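Local coordinates for protein nicotinate phosphoribosyltransferase (Saccharomyces cerevisiae, PDB 1VLP) that catalyses the first step of NAD synthesis from nicotinic acid, the ATP-dependent joining of nicotinate to a phosphoribosyl group that yields nicotinate ribonucleotide, at residues L21-H32 against W137-P146; S299-S309 against S333-S341. All coordinates share one frame; numbering follows the deposited sequence. Where two conformers were deposited one is given.

Contact 1 (L21-H32 against W137-P146); sequences LLDTDMYKITMH and WKDTILYEIP
K28 reaches from helix 26-38 to the bend around I141, where NZ donates to I141 O at 2.7 Å, lying in the carbonyl plane. The same ammonium forms a salt bridge with E144, NZ to OE1 at 3.0 Å, on the lone pair turned away from the other carboxylate oxygen. OE1 takes a second bond from Y27 OH (2.8 Å), which comes from above the carboxylate plane, so one oxygen ties together neighbouring side chains of the helix. The lysine chain bends at chi2 (-95°) and chi3 (68°), which carries NZ to both acceptors; nearer the backbone its CG, set by chi1, packs tightly on I145 CG1 at 3.4 Å. All this belongs to the N-terminal domain of the NAPRTase family, and Y27 is, by similarity, a nicotinate-binding residue, held here by E144 at its hydroxyl. Further along helix 26-38, H32 offers one imidazole face to L142 CG, while L142 CD2 meets I29 CD1 at 3.9 Å. I141 sends its branches to different partners: CG2 to H32 CD2, and CD1 to selenomethionine M31, whose CE also touches W137 CZ2 (3.7 Å). T24 OG1 is buried against I145 CB at 3.2 Å with no polar partner. In the second shell, E245 of helix 244-254 pairs with K28 NZ, Y96 and Y99 bind the two H32 nitrogens, and S226 holds D25 OD1.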
loop_
_atom_site.group_PDB
_atom_site.type_symbol
_atom_site.label_atom_id
_atom_site.label_comp_id
_atom_site.label_asym_id
_atom_site.label_seq_id
_atom_site.Cartn_x
_atom_site.Cartn_y
_atom_site.Cartn_z
ATOM N N LEU A 21 10.658 -8.168 9.131
ATOM C CA LEU A 21 10.480 -6.828 8.582
ATOM C C LEU A 21 10.167 -6.840 7.072
ATOM O O LEU A 21 9.755 -5.822 6.515
ATOM C CB LEU A 21 11.704 -6.018 8.898
ATOM C CG LEU A 21 11.835 -5.690 10.416
ATOM C CD1 LEU A 21 13.178 -5.278 10.746
ATOM C CD2 LEU A 21 10.868 -4.618 10.814
ATOM N N LEU A 22 10.347 -7.990 6.416
ATOM C CA LEU A 22 9.838 -8.202 5.032
ATOM C C LEU A 22 8.351 -8.608 4.887
ATOM O O LEU A 22 7.845 -8.724 3.738
ATOM C CB LEU A 22 10.685 -9.287 4.348
ATOM C CG LEU A 22 12.212 -9.067 4.135
ATOM C CD1 LEU A 22 12.791 -10.091 3.185
ATOM C CD2 LEU A 22 12.496 -7.693 3.687
ATOM N N ASP A 23 7.649 -8.853 6.011
ATOM C CA ASP A 23 6.215 -9.104 5.991
ATOM C C ASP A 23 5.514 -7.745 5.906
ATOM O O ASP A 23 4.976 -7.198 6.902
ATOM C CB ASP A 23 5.754 -9.918 7.195
ATOM C CG ASP A 23 4.249 -10.239 7.132
ATOM O OD1 ASP A 23 3.601 -9.977 6.054
ATOM O OD2 ASP A 23 3.692 -10.735 8.158
ATOM N N THR A 24 5.649 -7.131 4.743
ATOM C CA THR A 24 5.164 -5.775 4.499
ATOM C C THR A 24 5.103 -5.567 2.982
ATOM O O THR A 24 5.618 -6.395 2.207
ATOM C CB THR A 24 6.090 -4.666 5.125
ATOM O OG1 THR A 24 5.392 -3.415 5.140
ATOM C CG2 THR A 24 7.343 -4.476 4.357
ATOM N N ASP A 25 4.532 -4.442 2.579
ATOM C CA ASP A 25 4.487 -4.072 1.162
ATOM C C ASP A 25 5.844 -3.493 0.698
ATOM O O ASP A 25 6.429 -2.680 1.435
ATOM C CB ASP A 25 3.372 -3.049 0.898
ATOM C CG ASP A 25 1.944 -3.607 1.197
ATOM O OD1 ASP A 25 1.556 -4.621 0.605
ATOM O OD2 ASP A 25 1.252 -3.045 2.052
HETATM N N MSE A 26 6.331 -3.886 -0.485
HETATM C CA MSE A 26 7.620 -3.380 -0.979
HETATM C C MSE A 26 7.707 -1.884 -0.973
HETATM O O MSE A 26 8.796 -1.347 -0.673
HETATM C CB MSE A 26 7.938 -3.866 -2.380
HETATM C CG MSE A 26 9.162 -3.159 -3.005
HETATM SE SE MSE A 26 9.622 -4.168 -4.586
HETATM C CE MSE A 26 10.680 -2.655 -5.543
ATOM N N TYR A 27 6.590 -1.187 -1.240
ATOM C CA TYR A 27 6.642 0.287 -1.239
ATOM C C TYR A 27 7.084 0.846 0.107
ATOM O O TYR A 27 7.701 1.920 0.150
ATOM C CB TYR A 27 5.346 0.947 -1.717
ATOM C CG TYR A 27 4.253 1.068 -0.664
ATOM C CD1 TYR A 27 4.224 2.151 0.219
ATOM C CD2 TYR A 27 3.282 0.110 -0.542
ATOM C CE1 TYR A 27 3.217 2.267 1.188
ATOM C CE2 TYR A 27 2.261 0.219 0.439
ATOM C CZ TYR A 27 2.243 1.288 1.287
ATOM O OH TYR A 27 1.232 1.356 2.219
ATOM N N LYS A 28 6.859 0.105 1.201
ATOM C CA LYS A 28 7.345 0.601 2.497
ATOM C C LYS A 28 8.863 0.653 2.605
ATOM O O LYS A 28 9.424 1.601 3.144
ATOM C CB LYS A 28 6.697 -0.158 3.676
ATOM C CG LYS A 28 5.192 0.036 3.769
ATOM C CD LYS A 28 4.700 1.160 4.724
ATOM C CE LYS A 28 4.988 2.600 4.359
ATOM N NZ LYS A 28 4.247 3.489 5.334
ATOM N N ILE A 29 9.550 -0.343 2.054
ATOM C CA ILE A 29 10.984 -0.365 2.030
ATOM C C ILE A 29 11.582 0.660 1.101
ATOM O O ILE A 29 12.569 1.294 1.433
ATOM C CB ILE A 29 11.477 -1.828 1.740
ATOM C CG1 ILE A 29 11.034 -2.763 2.885
ATOM C CG2 ILE A 29 12.996 -1.931 1.534
ATOM C CD1 ILE A 29 11.583 -2.398 4.282
ATOM N N THR A 30 11.009 0.835 -0.078
ATOM C CA THR A 30 11.530 1.888 -0.989
ATOM C C THR A 30 11.286 3.285 -0.387
ATOM O O THR A 30 12.215 4.112 -0.401
ATOM C CB THR A 30 10.987 1.759 -2.413
ATOM O OG1 THR A 30 9.561 1.717 -2.399
ATOM C CG2 THR A 30 11.527 0.492 -3.059
HETATM N N MSE A 31 10.117 3.548 0.196
HETATM C CA MSE A 31 9.925 4.773 0.942
HETATM C C MSE A 31 10.907 4.960 2.072
HETATM O O MSE A 31 11.447 6.020 2.255
HETATM C CB MSE A 31 8.522 4.781 1.581
HETATM C CG MSE A 31 7.378 5.124 0.682
HETATM SE SE MSE A 31 7.522 7.040 0.215
HETATM C CE MSE A 31 7.322 7.801 1.846
ATOM N N HIS A 32 11.146 3.881 2.812
ATOM C CA HIS A 32 12.105 3.919 3.917
ATOM C C HIS A 32 13.490 4.380 3.403
ATOM O O HIS A 32 14.160 5.220 3.980
ATOM C CB HIS A 32 12.196 2.526 4.563
ATOM C CG HIS A 32 12.958 2.519 5.853
ATOM N ND1 HIS A 32 13.580 1.377 6.341
ATOM C CD2 HIS A 32 13.197 3.502 6.765
ATOM C CE1 HIS A 32 14.146 1.666 7.509
ATOM N NE2 HIS A 32 13.962 2.954 7.769
ATOM N N TRP A 137 10.780 10.422 10.518
ATOM C CA TRP A 137 10.143 9.736 9.406
ATOM C C TRP A 137 10.809 8.369 9.139
ATOM O O TRP A 137 10.097 7.408 8.967
ATOM C CB TRP A 137 10.116 10.656 8.193
ATOM C CG TRP A 137 9.088 10.321 7.121
ATOM C CD1 TRP A 137 8.112 9.374 7.167
ATOM C CD2 TRP A 137 8.900 11.018 5.889
ATOM N NE1 TRP A 137 7.357 9.409 6.059
ATOM C CE2 TRP A 137 7.797 10.416 5.242
ATOM C CE3 TRP A 137 9.563 12.087 5.250
ATOM C CZ2 TRP A 137 7.367 10.826 3.965
ATOM C CZ3 TRP A 137 9.120 12.487 3.998
ATOM C CH2 TRP A 137 8.026 11.868 3.376
ATOM N N LYS A 138 12.138 8.276 9.197
ATOM C CA LYS A 138 12.851 6.996 9.019
ATOM C C LYS A 138 12.581 5.964 10.127
ATOM O O LYS A 138 12.768 4.776 9.901
ATOM C CB LYS A 138 14.361 7.191 8.903
ATOM C CG LYS A 138 15.073 7.552 10.143
ATOM C CD LYS A 138 16.522 7.932 9.804
ATOM C CE LYS A 138 17.313 8.261 11.036
ATOM N NZ LYS A 138 16.909 9.526 11.701
ATOM N N ASP A 139 12.165 6.430 11.295
ATOM C CA ASP A 139 11.815 5.574 12.442
ATOM C C ASP A 139 10.363 5.125 12.427
ATOM O O ASP A 139 9.986 4.217 13.207
ATOM C CB ASP A 139 12.032 6.304 13.783
ATOM C CG ASP A 139 13.489 6.454 14.148
ATOM O OD1 ASP A 139 14.342 5.823 13.518
ATOM O OD2 ASP A 139 13.775 7.235 15.070
ATOM N N THR A 140 9.514 5.784 11.630
ATOM C CA THR A 140 8.070 5.564 11.701
ATOM C C THR A 140 7.440 4.939 10.453
ATOM O O THR A 140 6.340 4.289 10.528
ATOM C CB THR A 140 7.333 6.883 12.061
ATOM O OG1 THR A 140 7.598 7.854 11.086
ATOM C CG2 THR A 140 7.803 7.374 13.426
ATOM N N ILE A 141 8.097 5.157 9.319
ATOM C CA ILE A 141 7.559 4.729 8.006
ATOM C C ILE A 141 7.151 3.231 7.892
ATOM O O ILE A 141 6.187 2.900 7.187
ATOM C CB ILE A 141 8.532 5.173 6.889
ATOM C CG1 ILE A 141 7.900 4.986 5.515
ATOM C CG2 ILE A 141 9.868 4.439 6.999
ATOM C CD1 ILE A 141 7.958 6.131 4.708
ATOM N N LEU A 142 7.858 2.316 8.570
ATOM C CA LEU A 142 7.531 0.914 8.382
ATOM C C LEU A 142 6.267 0.482 9.117
ATOM O O LEU A 142 5.745 -0.589 8.845
ATOM C CB LEU A 142 8.717 0.035 8.799
ATOM C CG LEU A 142 9.988 0.188 7.953
ATOM C CD1 LEU A 142 11.006 -0.926 8.333
ATOM C CD2 LEU A 142 9.709 0.168 6.461
ATOM N N TYR A 143 5.800 1.230 10.117
ATOM C CA TYR A 143 4.680 0.688 10.958
ATOM C C TYR A 143 3.359 0.470 10.267
ATOM O O TYR A 143 2.638 -0.458 10.648
ATOM C CB TYR A 143 4.432 1.595 12.146
ATOM C CG TYR A 143 5.471 1.502 13.212
ATOM C CD1 TYR A 143 5.498 0.423 14.087
ATOM C CD2 TYR A 143 6.438 2.514 13.379
ATOM C CE1 TYR A 143 6.416 0.365 15.111
ATOM C CE2 TYR A 143 7.368 2.447 14.385
ATOM C CZ TYR A 143 7.359 1.370 15.249
ATOM O OH TYR A 143 8.288 1.298 16.266
ATOM N N GLU A 144 3.023 1.320 9.287
ATOM C CA GLU A 144 1.678 1.288 8.668
ATOM C C GLU A 144 1.182 -0.161 8.385
ATOM O O GLU A 144 0.130 -0.602 8.900
ATOM C CB GLU A 144 1.664 2.113 7.381
ATOM C CG GLU A 144 0.305 2.178 6.699
ATOM C CD GLU A 144 0.357 2.531 5.202
ATOM O OE1 GLU A 144 1.453 2.748 4.599
ATOM O OE2 GLU A 144 -0.740 2.626 4.620
ATOM N N ILE A 145 1.928 -0.911 7.596
ATOM C CA ILE A 145 1.442 -2.204 7.111
ATOM C C ILE A 145 1.306 -3.231 8.201
ATOM O O ILE A 145 0.210 -3.781 8.359
ATOM C CB ILE A 145 2.342 -2.762 6.000
ATOM C CG1 ILE A 145 2.526 -1.672 4.972
ATOM C CG2 ILE A 145 1.766 -4.046 5.351
ATOM C CD1 ILE A 145 1.470 -1.284 4.319
ATOM N N PRO A 146 2.391 -3.520 8.946
ATOM C CA PRO A 146 2.231 -4.526 10.009
ATOM C C PRO A 146 1.168 -4.132 11.027
ATOM O O PRO A 146 0.455 -4.984 11.523
ATOM C CB PRO A 146 3.637 -4.668 10.613
ATOM C CG PRO A 146 4.400 -3.457 10.129
ATOM C CD PRO A 146 3.783 -3.026 8.851
#

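Contact 2 (S299-S309 against S333-S341); sequences SDAYVGVRQDS and SKIICYSDS. With PO4 (phosphate ion), chain E.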
loop_
_atom_site.group_PDB
_atom_site.type_symbol
_atom_site.label_atom_id
_atom_site.label_comp_id
_atom_site.label_asym_id
_atom_site.label_seq_id
_atom_site.Cartn_x
_atom_site.Cartn_y
_atom_site.Cartn_z
ATOM N N SER A 299 8.765 12.060 -17.870
ATOM C CA SER A 299 7.818 11.209 -18.592
ATOM C C SER A 299 8.497 10.079 -19.341
ATOM O O SER A 299 7.860 9.116 -19.705
ATOM C CB SER A 299 6.937 12.025 -19.569
ATOM O OG SER A 299 7.693 12.896 -20.358
ATOM N N ASP A 300 9.793 10.229 -19.627
ATOM C CA ASP A 300 10.592 9.140 -20.175
ATOM C C ASP A 300 11.103 8.133 -19.118
ATOM O O ASP A 300 11.117 6.921 -19.388
ATOM C CB ASP A 300 11.721 9.730 -21.006
ATOM C CG ASP A 300 11.198 10.491 -22.200
ATOM O OD1 ASP A 300 10.178 10.041 -22.803
ATOM O OD2 ASP A 300 11.793 11.539 -22.500
ATOM N N ALA A 301 11.435 8.627 -17.918
ATOM C CA ALA A 301 11.977 7.792 -16.848
ATOM C C ALA A 301 10.948 6.832 -16.230
ATOM O O ALA A 301 11.161 5.601 -16.132
ATOM C CB ALA A 301 12.583 8.686 -15.744
ATOM N N TYR A 302 9.836 7.402 -15.782
ATOM C CA TYR A 302 8.699 6.586 -15.324
ATOM C C TYR A 302 8.175 5.760 -16.456
ATOM O O TYR A 302 8.055 6.235 -17.549
ATOM C CB TYR A 302 7.575 7.470 -14.777
ATOM C CG TYR A 302 7.943 8.112 -13.461
ATOM C CD1 TYR A 302 7.717 7.461 -12.258
ATOM C CD2 TYR A 302 8.533 9.358 -13.427
ATOM C CE1 TYR A 302 8.100 8.031 -11.060
ATOM C CE2 TYR A 302 8.883 9.951 -12.214
ATOM C CZ TYR A 302 8.664 9.276 -11.046
ATOM O OH TYR A 302 9.015 9.830 -9.833
ATOM N N VAL A 303 7.793 4.532 -16.164
ATOM C CA VAL A 303 7.338 3.630 -17.205
ATOM C C VAL A 303 5.838 3.657 -17.367
ATOM O O VAL A 303 5.298 2.962 -18.234
ATOM C CB VAL A 303 7.776 2.177 -16.931
ATOM C CG1 VAL A 303 9.328 2.067 -17.011
ATOM C CG2 VAL A 303 7.215 1.677 -15.633
ATOM N N GLY A 304 5.203 4.477 -16.551
ATOM C CA GLY A 304 3.787 4.647 -16.558
ATOM C C GLY A 304 3.306 5.315 -15.292
ATOM O O GLY A 304 4.071 5.971 -14.557
ATOM N N VAL A 305 2.009 5.161 -15.075
ATOM C CA VAL A 305 1.295 5.828 -14.015
ATOM C C VAL A 305 0.472 4.795 -13.252
ATOM O O VAL A 305 0.081 3.760 -13.810
ATOM C CB VAL A 305 0.339 6.943 -14.497
ATOM C CG1 VAL A 305 1.116 8.169 -15.052
ATOM C CG2 VAL A 305 -0.677 6.403 -15.508
ATOM N N ARG A 306 0.269 5.059 -11.970
ATOM C CA ARG A 306 -0.626 4.218 -11.117
ATOM C C ARG A 306 -1.948 4.991 -10.885
ATOM O O ARG A 306 -1.939 6.164 -10.444
ATOM C CB ARG A 306 0.049 3.800 -9.771
ATOM C CG ARG A 306 -0.756 2.725 -8.923
ATOM C CD ARG A 306 -0.000 2.438 -7.568
ATOM N NE ARG A 306 -0.940 2.559 -6.438
ATOM C CZ ARG A 306 -0.642 3.038 -5.240
ATOM N NH1 ARG A 306 0.598 3.432 -4.934
ATOM N NH2 ARG A 306 -1.599 3.100 -4.320
ATOM N N GLN A 307 -3.068 4.332 -11.217
ATOM C CA GLN A 307 -4.418 4.870 -11.038
ATOM C C GLN A 307 -4.969 4.359 -9.669
ATOM O O GLN A 307 -5.022 3.163 -9.430
ATOM C CB GLN A 307 -5.302 4.474 -12.194
ATOM C CG GLN A 307 -6.730 5.049 -12.172
ATOM C CD GLN A 307 -7.682 4.288 -11.304
ATOM O OE1 GLN A 307 -7.763 3.044 -11.373
ATOM N NE2 GLN A 307 -8.469 5.024 -10.517
ATOM N N ASP A 308 -5.305 5.282 -8.779
ATOM C CA ASP A 308 -5.653 4.959 -7.419
ATOM C C ASP A 308 -6.940 5.628 -6.929
ATOM O O ASP A 308 -7.371 5.336 -5.797
ATOM C CB ASP A 308 -4.503 5.387 -6.512
ATOM C CG ASP A 308 -4.515 4.677 -5.158
ATOM O OD1 ASP A 308 -4.765 3.443 -5.109
ATOM O OD2 ASP A 308 -4.239 5.381 -4.164
ATOM N N SER A 309 -7.494 6.564 -7.701
ATOM C CA SER A 309 -8.768 7.186 -7.357
ATOM C C SER A 309 -9.507 7.739 -8.557
ATOM O O SER A 309 -8.974 7.851 -9.663
ATOM C CB SER A 309 -8.585 8.337 -6.371
ATOM O OG SER A 309 -7.900 9.434 -6.960
ATOM N N SER A 333 3.278 2.616 -25.444
ATOM C CA SER A 333 4.605 3.001 -24.939
ATOM C C SER A 333 4.651 2.912 -23.376
ATOM O O SER A 333 5.712 2.630 -22.773
ATOM C CB SER A 333 4.890 4.467 -25.321
ATOM O OG SER A 333 5.068 4.633 -26.711
ATOM N N LYS A 334 3.499 3.169 -22.756
ATOM C CA LYS A 334 3.392 3.351 -21.284
ATOM C C LYS A 334 2.244 2.526 -20.624
ATOM O O LYS A 334 1.281 2.083 -21.301
ATOM C CB LYS A 334 3.253 4.854 -20.986
ATOM C CG LYS A 334 4.432 5.707 -21.528
ATOM C CD LYS A 334 5.711 5.453 -20.769
ATOM C CE LYS A 334 6.843 6.380 -21.232
ATOM N NZ LYS A 334 8.114 6.099 -20.483
ATOM N N ILE A 335 2.386 2.339 -19.317
ATOM C CA ILE A 335 1.562 1.480 -18.495
ATOM C C ILE A 335 0.637 2.344 -17.639
ATOM O O ILE A 335 1.061 3.362 -17.105
ATOM C CB ILE A 335 2.460 0.593 -17.507
ATOM C CG1 ILE A 335 3.287 -0.368 -18.340
ATOM C CG2 ILE A 335 1.601 -0.159 -16.501
ATOM C CD1 ILE A 335 4.461 -1.015 -17.577
ATOM N N ILE A 336 -0.629 1.922 -17.500
ATOM C CA ILE A 336 -1.459 2.292 -16.385
ATOM C C ILE A 336 -1.651 1.084 -15.475
ATOM O O ILE A 336 -2.037 0.008 -15.907
ATOM C CB ILE A 336 -2.881 2.835 -16.775
ATOM C CG1 ILE A 336 -2.772 4.032 -17.706
ATOM C CG2 ILE A 336 -3.665 3.180 -15.530
ATOM C CD1 ILE A 336 -4.070 4.576 -18.155
ATOM N N CYS A 337 -1.312 1.280 -14.219
ATOM C CA CYS A 337 -1.548 0.263 -13.190
ATOM C C CYS A 337 -2.776 0.689 -12.354
ATOM O O CYS A 337 -2.758 1.714 -11.698
ATOM C CB CYS A 337 -0.339 0.165 -12.294
ATOM S SG CYS A 337 -0.642 -1.069 -10.996
ATOM N N TYR A 338 -3.841 -0.084 -12.459
ATOM C CA TYR A 338 -5.082 0.146 -11.767
ATOM C C TYR A 338 -5.012 -0.583 -10.420
ATOM O O TYR A 338 -4.762 -1.800 -10.376
ATOM C CB TYR A 338 -6.230 -0.433 -12.575
ATOM C CG TYR A 338 -6.377 0.159 -13.964
ATOM C CD1 TYR A 338 -7.124 1.283 -14.198
ATOM C CD2 TYR A 338 -5.734 -0.421 -15.044
ATOM C CE1 TYR A 338 -7.253 1.794 -15.472
ATOM C CE2 TYR A 338 -5.828 0.101 -16.329
ATOM C CZ TYR A 338 -6.601 1.221 -16.536
ATOM O OH TYR A 338 -6.686 1.696 -17.817
ATOM N N SER A 339 -5.201 0.165 -9.336
ATOM C CA SER A 339 -4.971 -0.422 -8.010
ATOM C C SER A 339 -6.019 -0.108 -6.946
ATOM O O SER A 339 -5.759 -0.357 -5.760
ATOM C CB SER A 339 -3.571 0.007 -7.514
ATOM O OG SER A 339 -3.529 1.412 -7.261
ATOM N N ASP A 340 -7.156 0.468 -7.337
ATOM C CA ASP A 340 -8.145 0.973 -6.363
ATOM C C ASP A 340 -9.290 -0.006 -6.240
ATOM O O ASP A 340 -10.201 0.024 -7.071
ATOM C CB ASP A 340 -8.675 2.344 -6.789
ATOM C CG ASP A 340 -9.681 2.939 -5.789
ATOM O OD1 ASP A 340 -9.688 2.494 -4.603
ATOM O OD2 ASP A 340 -10.454 3.832 -6.200
ATOM N N SER A 341 -9.261 -0.858 -5.206
ATOM C CA SER A 341 -10.387 -1.695 -4.830
ATOM C C SER A 341 -10.883 -2.583 -5.977
ATOM O O SER A 341 -12.055 -2.645 -6.322
ATOM C CB SER A 341 -11.518 -0.792 -4.309
ATOM O OG SER A 341 -11.027 0.146 -3.349
HETATM P P PO4 E . -7.623 -2.468 -2.149
HETATM O O1 PO4 E . -6.466 -3.341 -1.745
HETATM O O2 PO4 E . -8.897 -3.220 -2.410
HETATM O O3 PO4 E . -7.975 -1.486 -1.023
HETATM O O4 PO4 E . -7.285 -1.591 -3.338
HETATM O O HOH W 1 9.704 7.327 -22.750
HETATM O O HOH W 2 6.564 1.459 -20.014
HETATM O O HOH W 3 -8.407 0.859 -9.956
HETATM O O HOH W 4 -10.684 4.109 -8.952
#
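Strands 304-307 and 335-338 are the two parallel strands of a beta-alpha-beta unit, linked through helix 312-326, and their C-terminal ends reach the probable nicotinate site. Backbone bonds alternate along the pair, I335 N to V303 O, V305 N to I335 O (2.9 Å), C337 N to V305 O, Q307 N to C337 O (2.7 Å) and S339 N to Q307 O. On one face V305 and I336 lie side by side, CG2 to CG1 at 3.9 Å, and beyond them the Q307 amide oxygen meets the edge of the Y338 ring at CD1. R306 and C337 occupy the other face. R306, a nicotinate-binding residue by similarity, runs straight through chi1 and chi2 before turning at chi3, which brings NE to S339 OG at 2.9 Å, within the guanidinium plane and nearly straight (166°). R306 NH2 also makes a salt bridge to D308 OD1, with a weak hydrogen bond, while D308 OD2 is hydrogen-bonded to H244 NE2. At the opposite end K334, bent at chi2, sends NZ to carbonyls at the C-terminal end of helix 298-301: it donates to Y302 O (2.9 Å) and S299 O (3.1 Å), and a water joins it to D300 OD1. Two more waters bridge the Q307 amide to D340, one at each end of the amide. S341 N binds a phosphate ion, probably from the crystallisation liquor, O4 at 2.8 Å; T367 N, of an inferred phosphoribosyl diphosphate-binding residue, also holds it. Polar side chains gathered beyond the C-terminal strand ends are characteristic of the active-site end of TIM-barrel-like folds, here in a type II phosphoribosyltransferase.

Contact 1 is a buried contact in the N-terminal domain, whereas contact 2 is partly buried and lies in the parallel sheet of the family's TIM-barrel-related part; they share no helix or strand. Side chains dominate the first, with one carboxylate oxygen and one lysine anchoring a largely apolar interface. Main-chain bonding dominates the second, and waters and an ion appear toward its edges. Their centres are about 21 Å apart and their nearest atoms about 6 Å, without touching. Each nevertheless contributes a probable nicotinate-binding residue, Y27 from contact 1 and R306 from contact 2, and both lie near T241, consistent with a site assembled between the domains.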